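Side-chain contacts in xylulokinase (Brucella ovis, PDB 5VM1), which probably phosphorylates D-xylulose at the expense of ATP, giving D-xylulose 5-phosphate and ADP, as a sugar kinase of the FGGY family: residues 131-136 / 348-353; 299-304 / 383-388. All blocks are in the same frame, centred on the assembly; numbering follows the deposited sequence.

Interaction 1: residues 131-136 / 348-353; sequences IVFPGF and PYNDAK
Ile-131, on the loop between helices 122-128 and 137-147, puts its terminal methyl over one face of the Asn-350 side-chain amide, with CD1 3.5 Å from Asn-350 ND2. The branch methyl CG2 of Ile-131 turns instead to its own loop and rests 3.4 Å above one face of the Phe-133 ring, offset toward the rim. Phe-133 then offers its outer edge: OD1 of Asn-350 sits near the ring plane, 3.5 Å from CE1 and 3.6 Å from CZ, with the ring and amide planes 77° apart. CG of Asn-350 stands anti to its backbone N (chi1 -174°), a torsion that extends the amide across to both hydrophobic residues. Arg-346 makes a cation-pi contact with the same ring. From Phe-133 the chain makes a type I beta turn to Phe-136, whose ring stacks on His-88, a predicted substrate-binding residue. Two loops from the N- and C-terminal FGGY family regions thus face each other beside the presumed sugar site. An amide oxygen at a ring edge and an amide face under a methyl amount to van der Waals contact, with a weak electrostatic preference at most.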
loop_
_atom_site.group_PDB
_atom_site.type_symbol
_atom_site.label_atom_id
_atom_site.label_comp_id
_atom_site.label_asym_id
_atom_site.label_seq_id
_atom_site.Cartn_x
_atom_site.Cartn_y
_atom_site.Cartn_z
ATOM N N ILE A 131 2.845 14.938 -0.244
ATOM C CA ILE A 131 3.717 15.318 0.854
ATOM C C ILE A 131 4.980 14.462 0.814
ATOM O O ILE A 131 4.943 13.284 0.432
ATOM C CB ILE A 131 2.959 15.140 2.183
ATOM C CG1 ILE A 131 1.809 16.146 2.285
ATOM C CG2 ILE A 131 3.912 15.230 3.383
ATOM C CD1 ILE A 131 0.860 15.891 3.449
ATOM N N VAL A 132 6.112 15.056 1.187
ATOM C CA VAL A 132 7.377 14.329 1.279
ATOM C C VAL A 132 7.494 13.817 2.714
ATOM O O VAL A 132 7.871 14.552 3.631
ATOM C CB VAL A 132 8.577 15.194 0.888
ATOM C CG1 VAL A 132 9.824 14.339 0.698
ATOM C CG2 VAL A 132 8.276 16.003 -0.353
ATOM N N PHE A 133 7.132 12.564 2.917
ATOM C CA PHE A 133 7.341 11.929 4.207
ATOM C C PHE A 133 8.720 11.278 4.286
ATOM O O PHE A 133 9.347 10.979 3.259
ATOM C CB PHE A 133 6.249 10.903 4.467
ATOM C CG PHE A 133 4.930 11.512 4.763
ATOM C CD1 PHE A 133 4.687 12.064 6.008
ATOM C CD2 PHE A 133 3.927 11.551 3.800
ATOM C CE1 PHE A 133 3.467 12.636 6.288
ATOM C CE2 PHE A 133 2.700 12.114 4.083
ATOM C CZ PHE A 133 2.468 12.659 5.320
ATOM N N PRO A 134 9.243 11.089 5.506
ATOM C CA PRO A 134 10.600 10.527 5.651
ATOM C C PRO A 134 10.750 9.125 5.130
ATOM O O PRO A 134 11.890 8.690 4.920
ATOM C CB PRO A 134 10.836 10.558 7.163
ATOM C CG PRO A 134 9.509 10.620 7.758
ATOM C CD PRO A 134 8.595 11.324 6.804
ATOM N N GLY A 135 9.646 8.398 4.936
ATOM C CA GLY A 135 9.661 7.048 4.395
ATOM C C GLY A 135 9.710 6.949 2.889
ATOM O O GLY A 135 9.908 5.857 2.344
ATOM N N PHE A 136 9.560 8.077 2.216
ATOM C CA PHE A 136 9.713 8.162 0.785
ATOM C C PHE A 136 11.213 8.132 0.431
ATOM O O PHE A 136 12.084 8.296 1.295
ATOM C CB PHE A 136 9.008 9.425 0.291
ATOM C CG PHE A 136 7.511 9.347 0.327
ATOM C CD1 PHE A 136 6.861 8.360 1.029
ATOM C CD2 PHE A 136 6.751 10.260 -0.370
ATOM C CE1 PHE A 136 5.476 8.293 1.045
ATOM C CE2 PHE A 136 5.361 10.204 -0.357
ATOM C CZ PHE A 136 4.724 9.222 0.343
ATOM N N PRO A 348 -6.989 13.630 6.989
ATOM C CA PRO A 348 -6.650 14.797 6.163
ATOM C C PRO A 348 -5.846 15.937 6.824
ATOM O O PRO A 348 -5.657 16.971 6.188
ATOM C CB PRO A 348 -8.025 15.330 5.802
ATOM C CG PRO A 348 -8.782 15.128 7.091
ATOM C CD PRO A 348 -8.267 13.839 7.692
ATOM N N TYR A 349 -5.339 15.769 8.039
ATOM C CA TYR A 349 -4.803 16.918 8.757
ATOM C C TYR A 349 -3.282 16.957 8.753
ATOM O O TYR A 349 -2.701 18.023 8.999
ATOM C CB TYR A 349 -5.288 16.903 10.224
ATOM C CG TYR A 349 -6.787 16.787 10.417
ATOM C CD1 TYR A 349 -7.658 17.807 10.024
ATOM C CD2 TYR A 349 -7.338 15.614 10.948
ATOM C CE1 TYR A 349 -9.047 17.683 10.193
ATOM C CE2 TYR A 349 -8.713 15.481 11.123
ATOM C CZ TYR A 349 -9.567 16.520 10.738
ATOM O OH TYR A 349 -10.931 16.379 10.903
ATOM N N ASN A 350 -2.638 15.828 8.484
ATOM C CA ASN A 350 -1.190 15.693 8.569
ATOM C C ASN A 350 -0.688 16.362 9.845
ATOM O O ASN A 350 0.027 17.363 9.835
ATOM C CB ASN A 350 -0.496 16.259 7.329
ATOM C CG ASN A 350 1.009 15.983 7.335
ATOM O OD1 ASN A 350 1.469 14.992 7.915
ATOM N ND2 ASN A 350 1.779 16.865 6.712
ATOM N N ASP A 351 -1.123 15.791 10.957
ATOM C CA ASP A 351 -0.938 16.355 12.286
ATOM C C ASP A 351 -0.152 15.344 13.108
ATOM O O ASP A 351 -0.693 14.305 13.497
ATOM C CB ASP A 351 -2.291 16.655 12.938
ATOM C CG ASP A 351 -2.156 17.342 14.281
ATOM O OD1 ASP A 351 -1.161 17.081 15.005
ATOM O OD2 ASP A 351 -3.044 18.158 14.612
ATOM N N ALA A 352 1.115 15.661 13.393
ATOM C CA ALA A 352 1.945 14.771 14.191
ATOM C C ALA A 352 1.705 14.926 15.699
ATOM O O ALA A 352 1.904 13.959 16.446
ATOM C CB ALA A 352 3.413 15.016 13.858
ATOM N N LYS A 353 1.184 16.075 16.157
ATOM C CA LYS A 353 1.093 16.336 17.593
ATOM C C LYS A 353 -0.214 15.828 18.202
ATOM O O LYS A 353 -0.214 15.419 19.368
ATOM C CB LYS A 353 1.288 17.833 17.885
#

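Interaction 2: residues 299-304 / 383-388; sequences GVILSA and RDNLLA
A chi1 of -86° and a chi2 of -114° direct the Asn-385 amide from helix 367-390 onto the backbone of strand 295-301, while Ile-301, with CG1 beside its own backbone N (chi1 -66°), brings its ethyl arm over one face of that amide, near the nitrogen. The pair illustrates how a helix packs on a sheet in the actin-like ATPase fold of FGGY kinases, here in the C-terminal family region. Strand segment 299-301 and helix segment 383-388 run nearly antiparallel, and their axes approach to 8.6 Å. The carbonyl end of the amide points at the backbone of Gly-299, whose CA lies close to the amide plane and 5.6 Å from the CA of Asn-385; no side chain intervenes. The oxygen OD1 of Asn-385 also comes within 3.3 Å of Val-300 N, but the angle is too poor for a hydrogen bond, and that N-H is taken by Thr-347. ND2 donates to the carbonyl of Ala-381, one turn earlier in the same helix. That bond, with weak help from Thr-347 O, sets which end of this buried amide turns to the helix carbonyl and which to the strand. Ile-301 also packs on Ala-381 and Ile-382, continuing the hydrophobic interface along the helix. Over the amide face, Ile-301 CG1 stands 3.5 Å from Asn-385 ND2, with CD1 of Ile-301 at 4.0 Å from the same atom.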
loop_
_atom_site.group_PDB
_atom_site.type_symbol
_atom_site.label_atom_id
_atom_site.label_comp_id
_atom_site.label_asym_id
_atom_site.label_seq_id
_atom_site.Cartn_x
_atom_site.Cartn_y
_atom_site.Cartn_z
ATOM N N GLY A 299 -5.966 7.495 0.704
ATOM C CA GLY A 299 -6.150 8.092 2.012
ATOM C C GLY A 299 -5.605 7.136 3.052
ATOM O O GLY A 299 -5.877 5.934 3.008
ATOM N N VAL A 300 -4.788 7.669 3.958
ATOM C CA VAL A 300 -4.108 6.859 4.968
ATOM C C VAL A 300 -4.608 7.244 6.353
ATOM O O VAL A 300 -4.469 8.397 6.768
ATOM C CB VAL A 300 -2.584 7.000 4.911
ATOM C CG1 VAL A 300 -1.970 6.093 5.954
ATOM C CG2 VAL A 300 -2.100 6.652 3.557
ATOM N N ILE A 301 -5.134 6.263 7.080
ATOM C CA ILE A 301 -5.490 6.384 8.486
ATOM C C ILE A 301 -4.399 5.699 9.295
ATOM O O ILE A 301 -4.218 4.478 9.194
ATOM C CB ILE A 301 -6.852 5.731 8.762
ATOM C CG1 ILE A 301 -7.953 6.495 8.035
ATOM C CG2 ILE A 301 -7.112 5.588 10.280
ATOM C CD1 ILE A 301 -9.135 5.654 7.756
ATOM N N LEU A 302 -3.659 6.471 10.099
ATOM C CA LEU A 302 -2.462 5.899 10.710
ATOM C C LEU A 302 -2.782 4.796 11.724
ATOM O O LEU A 302 -1.941 3.915 11.949
ATOM C CB LEU A 302 -1.611 6.990 11.343
ATOM C CG LEU A 302 -0.910 7.864 10.306
ATOM C CD1 LEU A 302 0.020 8.833 10.997
ATOM C CD2 LEU A 302 -0.205 7.030 9.213
ATOM N N SER A 303 -3.963 4.803 12.348
ATOM C CA SER A 303 -4.292 3.741 13.294
ATOM C C SER A 303 -5.719 3.300 13.055
ATOM O O SER A 303 -6.666 4.010 13.399
ATOM C CB SER A 303 -4.086 4.188 14.735
ATOM O OG SER A 303 -2.721 4.475 14.978
ATOM N N ALA A 304 -5.860 2.122 12.452
ATOM C CA ALA A 304 -7.169 1.543 12.205
ATOM C C ALA A 304 -7.264 0.276 13.039
ATOM O O ALA A 304 -7.781 0.316 14.169
ATOM C CB ALA A 304 -7.396 1.284 10.712
ATOM N N ARG A 383 -14.627 8.094 6.906
ATOM C CA ARG A 383 -15.510 9.085 6.295
ATOM C C ARG A 383 -14.793 10.420 6.105
ATOM O O ARG A 383 -15.054 11.139 5.133
ATOM C CB ARG A 383 -16.808 9.198 7.114
ATOM C CG ARG A 383 -17.274 10.545 7.470
ATOM C CD ARG A 383 -18.559 10.902 6.804
ATOM N NE ARG A 383 -19.790 10.567 7.532
ATOM C CZ ARG A 383 -20.879 11.346 7.510
ATOM N NH1 ARG A 383 -21.988 11.001 8.160
ATOM N NH2 ARG A 383 -20.844 12.504 6.847
ATOM N N ASP A 384 -13.904 10.782 7.031
ATOM C CA ASP A 384 -13.038 11.927 6.783
ATOM C C ASP A 384 -12.164 11.706 5.548
ATOM O O ASP A 384 -11.920 12.638 4.766
ATOM C CB ASP A 384 -12.182 12.247 8.015
ATOM C CG ASP A 384 -12.858 13.222 8.949
ATOM O OD1 ASP A 384 -13.822 13.897 8.500
ATOM O OD2 ASP A 384 -12.393 13.378 10.105
ATOM N N ASN A 385 -11.685 10.481 5.351
ATOM C CA ASN A 385 -10.873 10.205 4.175
ATOM C C ASN A 385 -11.692 10.305 2.889
ATOM O O ASN A 385 -11.238 10.903 1.904
ATOM C CB ASN A 385 -10.205 8.843 4.317
ATOM C CG ASN A 385 -8.913 8.942 5.077
ATOM O OD1 ASN A 385 -7.818 8.714 4.544
ATOM N ND2 ASN A 385 -9.029 9.366 6.330
ATOM N N LEU A 386 -12.904 9.735 2.883
ATOM C CA LEU A 386 -13.756 9.805 1.699
ATOM C C LEU A 386 -14.065 11.251 1.333
ATOM O O LEU A 386 -14.117 11.602 0.147
ATOM C CB LEU A 386 -15.037 8.995 1.916
ATOM C CG LEU A 386 -16.108 8.994 0.810
ATOM C CD1 LEU A 386 -16.840 7.659 0.745
ATOM C CD2 LEU A 386 -17.116 10.098 0.980
ATOM N N LEU A 387 -14.274 12.103 2.341
ATOM C CA LEU A 387 -14.529 13.520 2.079
ATOM C C LEU A 387 -13.320 14.190 1.419
ATOM O O LEU A 387 -13.484 15.052 0.542
ATOM C CB LEU A 387 -14.935 14.239 3.370
ATOM C CG LEU A 387 -16.334 14.020 3.993
ATOM C CD1 LEU A 387 -16.583 14.946 5.178
ATOM C CD2 LEU A 387 -17.488 14.106 3.015
ATOM N N ALA A 388 -12.101 13.825 1.843
ATOM C CA ALA A 388 -10.887 14.373 1.231
ATOM C C ALA A 388 -10.761 13.961 -0.232
ATOM O O ALA A 388 -10.417 14.785 -1.090
ATOM C CB ALA A 388 -9.653 13.928 2.003
#

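An asparagine amide is central to both contacts, yet its setting differs. Interaction 2 is buried and joins a strand to a helix within the C-terminal family region, its amide bonded to a carbonyl of its own helix and weakly to Thr-347, next to the 348-353 loop. Interaction 1 is only partly buried: it links loops from the two family regions, and its asparagine is exposed and meets a methyl and a ring edge. The centres of interactions 1 and 2 lie about 13 Å apart. Tyr-349 and Pro-348 pack against Asp-384, the helix neighbour of Asn-385, so the 348-353 loop touches the helix of interaction 2 through this pair and the N-terminal region through Asn-350.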